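Local coordinates for basic membrane lipoprotein (Brucella melitensis biovar Abortus, PDB 3S99) that binds adenine and may form part of an ABC-type system that takes up adenine and similar purines, at residues 296-299 with 300-304; 338-341 with 342-345. All blocks are in the same frame, centred on the assembly; numbering follows the deposited sequence.

Contact 1: 296-299 with 300-304; sequences DVKK and LAEET
The flat carboxylates of E302 and E303 each turn OE2 against the aliphatic part of a lysine four residues earlier, K298 and K299, while their OE1 atoms look back to the helix backbone, that of E302 lying beside the CA of K299. The two pairs are near copies, offset by one residue along helix 295-310. In the first, CE of K298 is 3.4 Å from OE2 of E302; in the second, CE of K299 comes within 3.1 Å of OE2 of E303. Each glutamate reaches back because its CG sits beside the backbone N (chi1 -75° in E303), which lays the chain over the carbonyl of the lysine; K299, with CG anti to its own N (chi1 177°), runs out extended and slants across the carboxylate. The ammonium groups overshoot: NZ of K298 is 4.3 Å from OE2 of E302, and NZ of K299 stays 4.2 Å from OE2 of E303, both too far for a salt bridge.

Beneath these pairs runs the ordinary alpha-helical bonding, including E302 N to K298 O at 2.9 Å and E303 N to K299 O at 3.0 Å. T304 adds a side-chain bond, OG1 to L300 O at 2.6 Å; this carbonyl also accepts T304 N, from the opposite face of its plane. The helix is amphipathic: V297 and L300 touch K145 of helix 132-146, L300 also V141, and A301 touches F290.

Polarised methylenes next to the ammonium groups meet the carboxylates, and with both lysines and E303 exposed the attraction is probably diffuse and well screened by solvent. It may add a mild electrostatic preference for the helical spacing to backbone bonds that already define it.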
ATOM      1  N   ASP A 296      -4.512 -19.444 -17.778  1.00 25.59           N
ATOM      2  CA  ASP A 296      -5.831 -18.817 -17.831  1.00 24.61           C
ATOM      3  C   ASP A 296      -6.024 -17.883 -16.663  1.00 22.57           C
ATOM      4  O   ASP A 296      -6.766 -16.918 -16.775  1.00 21.92           O
ATOM      5  CB  ASP A 296      -6.986 -19.830 -17.901  1.00 24.57           C
ATOM      6  CG  ASP A 296      -7.147 -20.624 -16.628  1.00 23.25           C
ATOM      7  OD1 ASP A 296      -7.986 -20.251 -15.769  1.00 22.93           O
ATOM      8  OD2 ASP A 296      -6.404 -21.613 -16.468  1.00 26.00           O
ATOM      9  N   VAL A 297      -5.366 -18.177 -15.541  1.00 22.35           N
ATOM     10  CA  VAL A 297      -5.435 -17.303 -14.368  1.00 20.91           C
ATOM     11  C   VAL A 297      -4.628 -16.022 -14.618  1.00 20.72           C
ATOM     12  O   VAL A 297      -5.082 -14.921 -14.279  1.00 19.57           O
ATOM     13  CB  VAL A 297      -4.995 -18.005 -13.095  1.00 21.02           C
ATOM     14  CG1 VAL A 297      -5.155 -17.065 -11.887  1.00 18.30           C
ATOM     15  CG2 VAL A 297      -5.831 -19.254 -12.886  1.00 19.56           C
ATOM     16  N   LYS A 298      -3.458 -16.160 -15.253  1.00 21.26           N
ATOM     17  CA  LYS A 298      -2.682 -14.996 -15.714  1.00 21.40           C
ATOM     18  C   LYS A 298      -3.475 -14.144 -16.730  1.00 21.19           C
ATOM     19  O   LYS A 298      -3.509 -12.921 -16.638  1.00 22.34           O
ATOM     20  CB  LYS A 298      -1.344 -15.485 -16.311  1.00 22.86           C
ATOM     21  CG  LYS A 298      -0.544 -14.456 -17.069  1.00 24.87           C
ATOM     22  CD  LYS A 298       0.850 -14.994 -17.455  1.00 30.74           C
ATOM     23  CE  LYS A 298       1.330 -14.368 -18.763  1.00 34.17           C
ATOM     24  NZ  LYS A 298       2.819 -14.302 -18.882  1.00 36.54           N
ATOM     25  N   LYS A 299      -4.144 -14.772 -17.687  1.00 21.45           N
ATOM     26  CA  LYS A 299      -4.944 -14.040 -18.657  1.00 21.93           C
ATOM     27  C   LYS A 299      -6.049 -13.236 -17.968  1.00 21.16           C
ATOM     28  O   LYS A 299      -6.295 -12.092 -18.312  1.00 22.09           O
ATOM     29  CB  LYS A 299      -5.543 -15.004 -19.690  1.00 23.88           C
ATOM     30  CG  LYS A 299      -6.459 -14.322 -20.692  1.00 26.18           C
ATOM     31  CD  LYS A 299      -6.885 -15.227 -21.837  1.00 29.14           C
ATOM     32  CE  LYS A 299      -8.240 -14.755 -22.371  1.00 29.26           C
ATOM     33  NZ  LYS A 299      -8.640 -15.433 -23.601  1.00 34.91           N
ATOM     34  N   LEU A 300      -6.680 -13.828 -16.960  1.00 19.62           N
ATOM     35  CA  LEU A 300      -7.752 -13.162 -16.232  1.00 18.22           C
ATOM     36  C   LEU A 300      -7.218 -12.045 -15.354  1.00 17.38           C
ATOM     37  O   LEU A 300      -7.819 -10.972 -15.276  1.00 16.67           O
ATOM     38  CB  LEU A 300      -8.569 -14.184 -15.422  1.00 17.50           C
ATOM     39  CG  LEU A 300      -9.672 -13.577 -14.539  1.00 17.29           C
ATOM     40  CD1 LEU A 300     -10.652 -12.776 -15.419  1.00 17.37           C
ATOM     41  CD2 LEU A 300     -10.370 -14.675 -13.743  1.00 16.53           C
ATOM     42  N   ALA A 301      -6.073 -12.272 -14.715  1.00 17.44           N
ATOM     43  CA  ALA A 301      -5.422 -11.208 -13.945  1.00 16.80           C
ATOM     44  C   ALA A 301      -5.098 -10.024 -14.840  1.00 17.75           C
ATOM     45  O   ALA A 301      -5.356  -8.877 -14.472  1.00 17.65           O
ATOM     46  CB  ALA A 301      -4.151 -11.732 -13.266  1.00 15.88           C
ATOM     47  N   GLU A 302      -4.506 -10.297 -16.003  1.00 19.51           N
ATOM     48  CA  GLU A 302      -4.231  -9.239 -17.005  1.00 20.82           C
ATOM     49  C   GLU A 302      -5.469  -8.465 -17.412  1.00 21.03           C
ATOM     50  O   GLU A 302      -5.454  -7.232 -17.455  1.00 21.26           O
ATOM     51  CB  GLU A 302      -3.615  -9.827 -18.266  1.00 21.75           C
ATOM     52  CG  GLU A 302      -2.172 -10.267 -18.082  1.00 23.97           C
ATOM     53  CD  GLU A 302      -1.654 -11.216 -19.175  1.00 27.59           C
ATOM     54  OE1 GLU A 302      -2.422 -11.661 -20.071  1.00 29.19           O
ATOM     55  OE2 GLU A 302      -0.448 -11.518 -19.125  1.00 29.64           O
ATOM     56  N   GLU A 303      -6.529  -9.201 -17.721  1.00 22.19           N
ATOM     57  CA  GLU A 303      -7.797  -8.607 -18.110  1.00 22.74           C
ATOM     58  C   GLU A 303      -8.382  -7.759 -16.992  1.00 21.77           C
ATOM     59  O   GLU A 303      -8.920  -6.699 -17.234  1.00 21.61           O
ATOM     60  CB  GLU A 303      -8.799  -9.684 -18.512  1.00 23.67           C
ATOM     61  CG  GLU A 303      -8.501 -10.280 -19.883  1.00 26.36           C
ATOM     62  CD  GLU A 303      -9.313 -11.517 -20.213  1.00 29.73           C
ATOM     63  OE1 GLU A 303     -10.004 -12.102 -19.336  1.00 30.39           O
ATOM     64  OE2 GLU A 303      -9.227 -11.936 -21.377  1.00 34.13           O
ATOM     65  N   THR A 304      -8.260  -8.215 -15.764  1.00 21.43           N
ATOM     66  CA  THR A 304      -8.822  -7.465 -14.642  1.00 21.09           C
ATOM     67  C   THR A 304      -8.078  -6.154 -14.405  1.00 20.40           C
ATOM     68  O   THR A 304      -8.702  -5.108 -14.209  1.00 18.72           O
ATOM     69  CB  THR A 304      -8.785  -8.328 -13.411  1.00 21.01           C
ATOM     70  OG1 THR A 304      -9.390  -9.575 -13.769  1.00 21.27           O
ATOM     71  CG2 THR A 304      -9.527  -7.657 -12.251  1.00 20.46           C
TER

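Contact 2: 338-341 with 342-345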
ATOM      1  N   GLN A 338     -14.752   9.825  -0.600  1.00 23.96           N
ATOM      2  CA  GLN A 338     -14.851  10.224   0.798  1.00 25.50           C
ATOM      3  C   GLN A 338     -15.274   9.051   1.717  1.00 25.49           C
ATOM      4  O   GLN A 338     -14.792   8.951   2.846  1.00 25.42           O
ATOM      5  CB  GLN A 338     -15.809  11.393   0.970  1.00 27.35           C
ATOM      6  CG  GLN A 338     -15.819  12.007   2.339  1.00 29.66           C
ATOM      7  CD  GLN A 338     -16.783  13.174   2.418  1.00 32.85           C
ATOM      8  OE1 GLN A 338     -16.367  14.327   2.366  1.00 37.94           O
ATOM      9  NE2 GLN A 338     -18.071  12.878   2.510  1.00 32.83           N
ATOM     10  N   THR A 339     -16.147   8.178   1.239  1.00 25.40           N
ATOM     11  CA  THR A 339     -16.541   7.001   2.033  1.00 25.56           C
ATOM     12  C   THR A 339     -15.349   6.051   2.222  1.00 23.93           C
ATOM     13  O   THR A 339     -15.093   5.567   3.331  1.00 23.38           O
ATOM     14  CB  THR A 339     -17.700   6.257   1.381  1.00 26.39           C
ATOM     15  OG1 THR A 339     -18.787   7.166   1.227  1.00 27.00           O
ATOM     16  CG2 THR A 339     -18.177   5.046   2.239  1.00 25.69           C
ATOM     17  N   LEU A 340     -14.591   5.825   1.154  1.00 22.47           N
ATOM     18  CA  LEU A 340     -13.425   4.952   1.237  1.00 21.06           C
ATOM     19  C   LEU A 340     -12.403   5.480   2.242  1.00 21.25           C
ATOM     20  O   LEU A 340     -11.791   4.706   2.994  1.00 20.49           O
ATOM     21  CB  LEU A 340     -12.768   4.752  -0.141  1.00 20.75           C
ATOM     22  CG  LEU A 340     -13.662   4.236  -1.286  1.00 20.97           C
ATOM     23  CD1 LEU A 340     -12.809   3.778  -2.486  1.00 17.91           C
ATOM     24  CD2 LEU A 340     -14.610   3.124  -0.793  1.00 20.00           C
ATOM     25  N   LEU A 341     -12.240   6.800   2.288  1.00 21.56           N
ATOM     26  CA  LEU A 341     -11.139   7.408   3.036  1.00 21.38           C
ATOM     27  C   LEU A 341     -11.385   7.324   4.524  1.00 21.79           C
ATOM     28  O   LEU A 341     -10.448   7.409   5.338  1.00 21.75           O
ATOM     29  CB  LEU A 341     -10.936   8.875   2.604  1.00 21.95           C
ATOM     30  CG  LEU A 341     -10.158   9.108   1.303  1.00 21.50           C
ATOM     31  CD1 LEU A 341      -9.981  10.600   1.065  1.00 23.41           C
ATOM     32  CD2 LEU A 341      -8.783   8.439   1.359  1.00 19.09           C
ATOM     33  N   GLY A 342     -12.648   7.172   4.893  1.00 22.47           N
ATOM     34  CA  GLY A 342     -13.003   6.935   6.284  1.00 22.69           C
ATOM     35  C   GLY A 342     -13.474   5.523   6.547  1.00 22.40           C
ATOM     36  O   GLY A 342     -14.028   5.275   7.609  1.00 23.47           O
ATOM     37  N   MET A 343     -13.246   4.590   5.612  1.00 21.35           N
ATOM     38  CA  MET A 343     -13.846   3.238   5.677  1.00 21.40           C
ATOM     39  C   MET A 343     -13.547   2.516   6.995  1.00 22.16           C
ATOM     40  O   MET A 343     -12.383   2.273   7.340  1.00 21.93           O
ATOM     41  CB  MET A 343     -13.394   2.364   4.501  1.00 20.55           C
ATOM     42  CG  MET A 343     -14.264   1.117   4.247  1.00 20.35           C
ATOM     43  SD  MET A 343     -13.712   0.312   2.743  1.00 21.34           S
ATOM     44  CE  MET A 343     -15.254   0.071   1.882  1.00 24.24           C
ATOM     45  N   ASN A 344     -14.612   2.191   7.723  1.00 23.50           N
ATOM     46  CA  ASN A 344     -14.489   1.552   9.038  1.00 24.58           C
ATOM     47  C   ASN A 344     -15.513   0.412   9.223  1.00 24.81           C
ATOM     48  O   ASN A 344     -15.978   0.143  10.320  1.00 24.91           O
ATOM     49  CB  ASN A 344     -14.608   2.609  10.148  1.00 25.68           C
ATOM     50  CG  ASN A 344     -15.968   3.283  10.170  1.00 30.09           C
ATOM     51  OD1 ASN A 344     -16.834   3.015   9.324  1.00 33.11           O
ATOM     52  ND2 ASN A 344     -16.172   4.161  11.139  1.00 35.34           N
ATOM     53  N   PHE A 345     -15.840  -0.256   8.123  1.00 24.07           N
ATOM     54  CA  PHE A 345     -16.728  -1.406   8.127  1.00 23.80           C
ATOM     55  C   PHE A 345     -16.231  -2.408   7.096  1.00 22.62           C
ATOM     56  O   PHE A 345     -15.506  -2.044   6.160  1.00 20.22           O
ATOM     57  CB  PHE A 345     -18.149  -0.981   7.771  1.00 25.39           C
ATOM     58  CG  PHE A 345     -18.268  -0.328   6.434  1.00 25.38           C
ATOM     59  CD1 PHE A 345     -18.127   1.054   6.310  1.00 26.98           C
ATOM     60  CD2 PHE A 345     -18.504  -1.092   5.283  1.00 27.43           C
ATOM     61  CE1 PHE A 345     -18.210   1.658   5.068  1.00 28.06           C
ATOM     62  CE2 PHE A 345     -18.598  -0.486   4.033  1.00 27.25           C
ATOM     63  CZ  PHE A 345     -18.456   0.894   3.929  1.00 28.34           C
TER
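L340 and M343 come side by side through their torsions: L340 has CG beside its backbone N (chi1 -55°), M343 has CG anti to its own (chi1 -163°), and a bend at chi3 of M343 swings the methyl round until CE lies 4.1 Å from L340 CD2. This is the C-terminal turn of helix 337-341 running into a loop, in a substrate-binding protein of the PnrA-like family.

As the helical bonding gives way, G342 N makes two weak hydrogen bonds, to Q338 O at 3.5 Å and to T339 O at 3.3 Å. M343 N then closes a four-residue, i to i+3 turn on L340 O at 3.0 Å, approaching from well above the carbonyl plane. The same oxygen takes a bond from Q165 NE2 of helix 161-175, the helix whose V164 and N168 also pack on M343. L340 and L341 also touch W277 of strand 275-278, so the turn joins the C-terminal segment to both elements. The side chain of L341 is still about 11 Å from the bound adenine, and this is packing outside the pocket.

The F345 ring, in edge-to-face contact with W328, receives M343 CG over one face, offset toward the rim, while N344 OD1 lies at its edge; there too, near the ring plane, T339 CG2 stands 4.4 Å from CE1 of F345.

Neither contact is core, but they sit differently in the fold. Contact 1 lies far out, with its centre about 22 Å from that of the chain, and shows a regular helix whose exposed side carries charged pairs. Contact 2, about 16 Å out, is a turn leaving a helix, and its buried side chains are apolar and aromatic-lined rather than ionic. The contacts share no element: 296-304 leans on helix 132-146, whereas 338-345 packs on helix 161-175 and strand 275-278. Their centres are 29 Å apart and they do not touch. An unbroken i to i+4 series marks the first, while the second has two weak bonds at G342 N and one sound i+3 bond at M343 N.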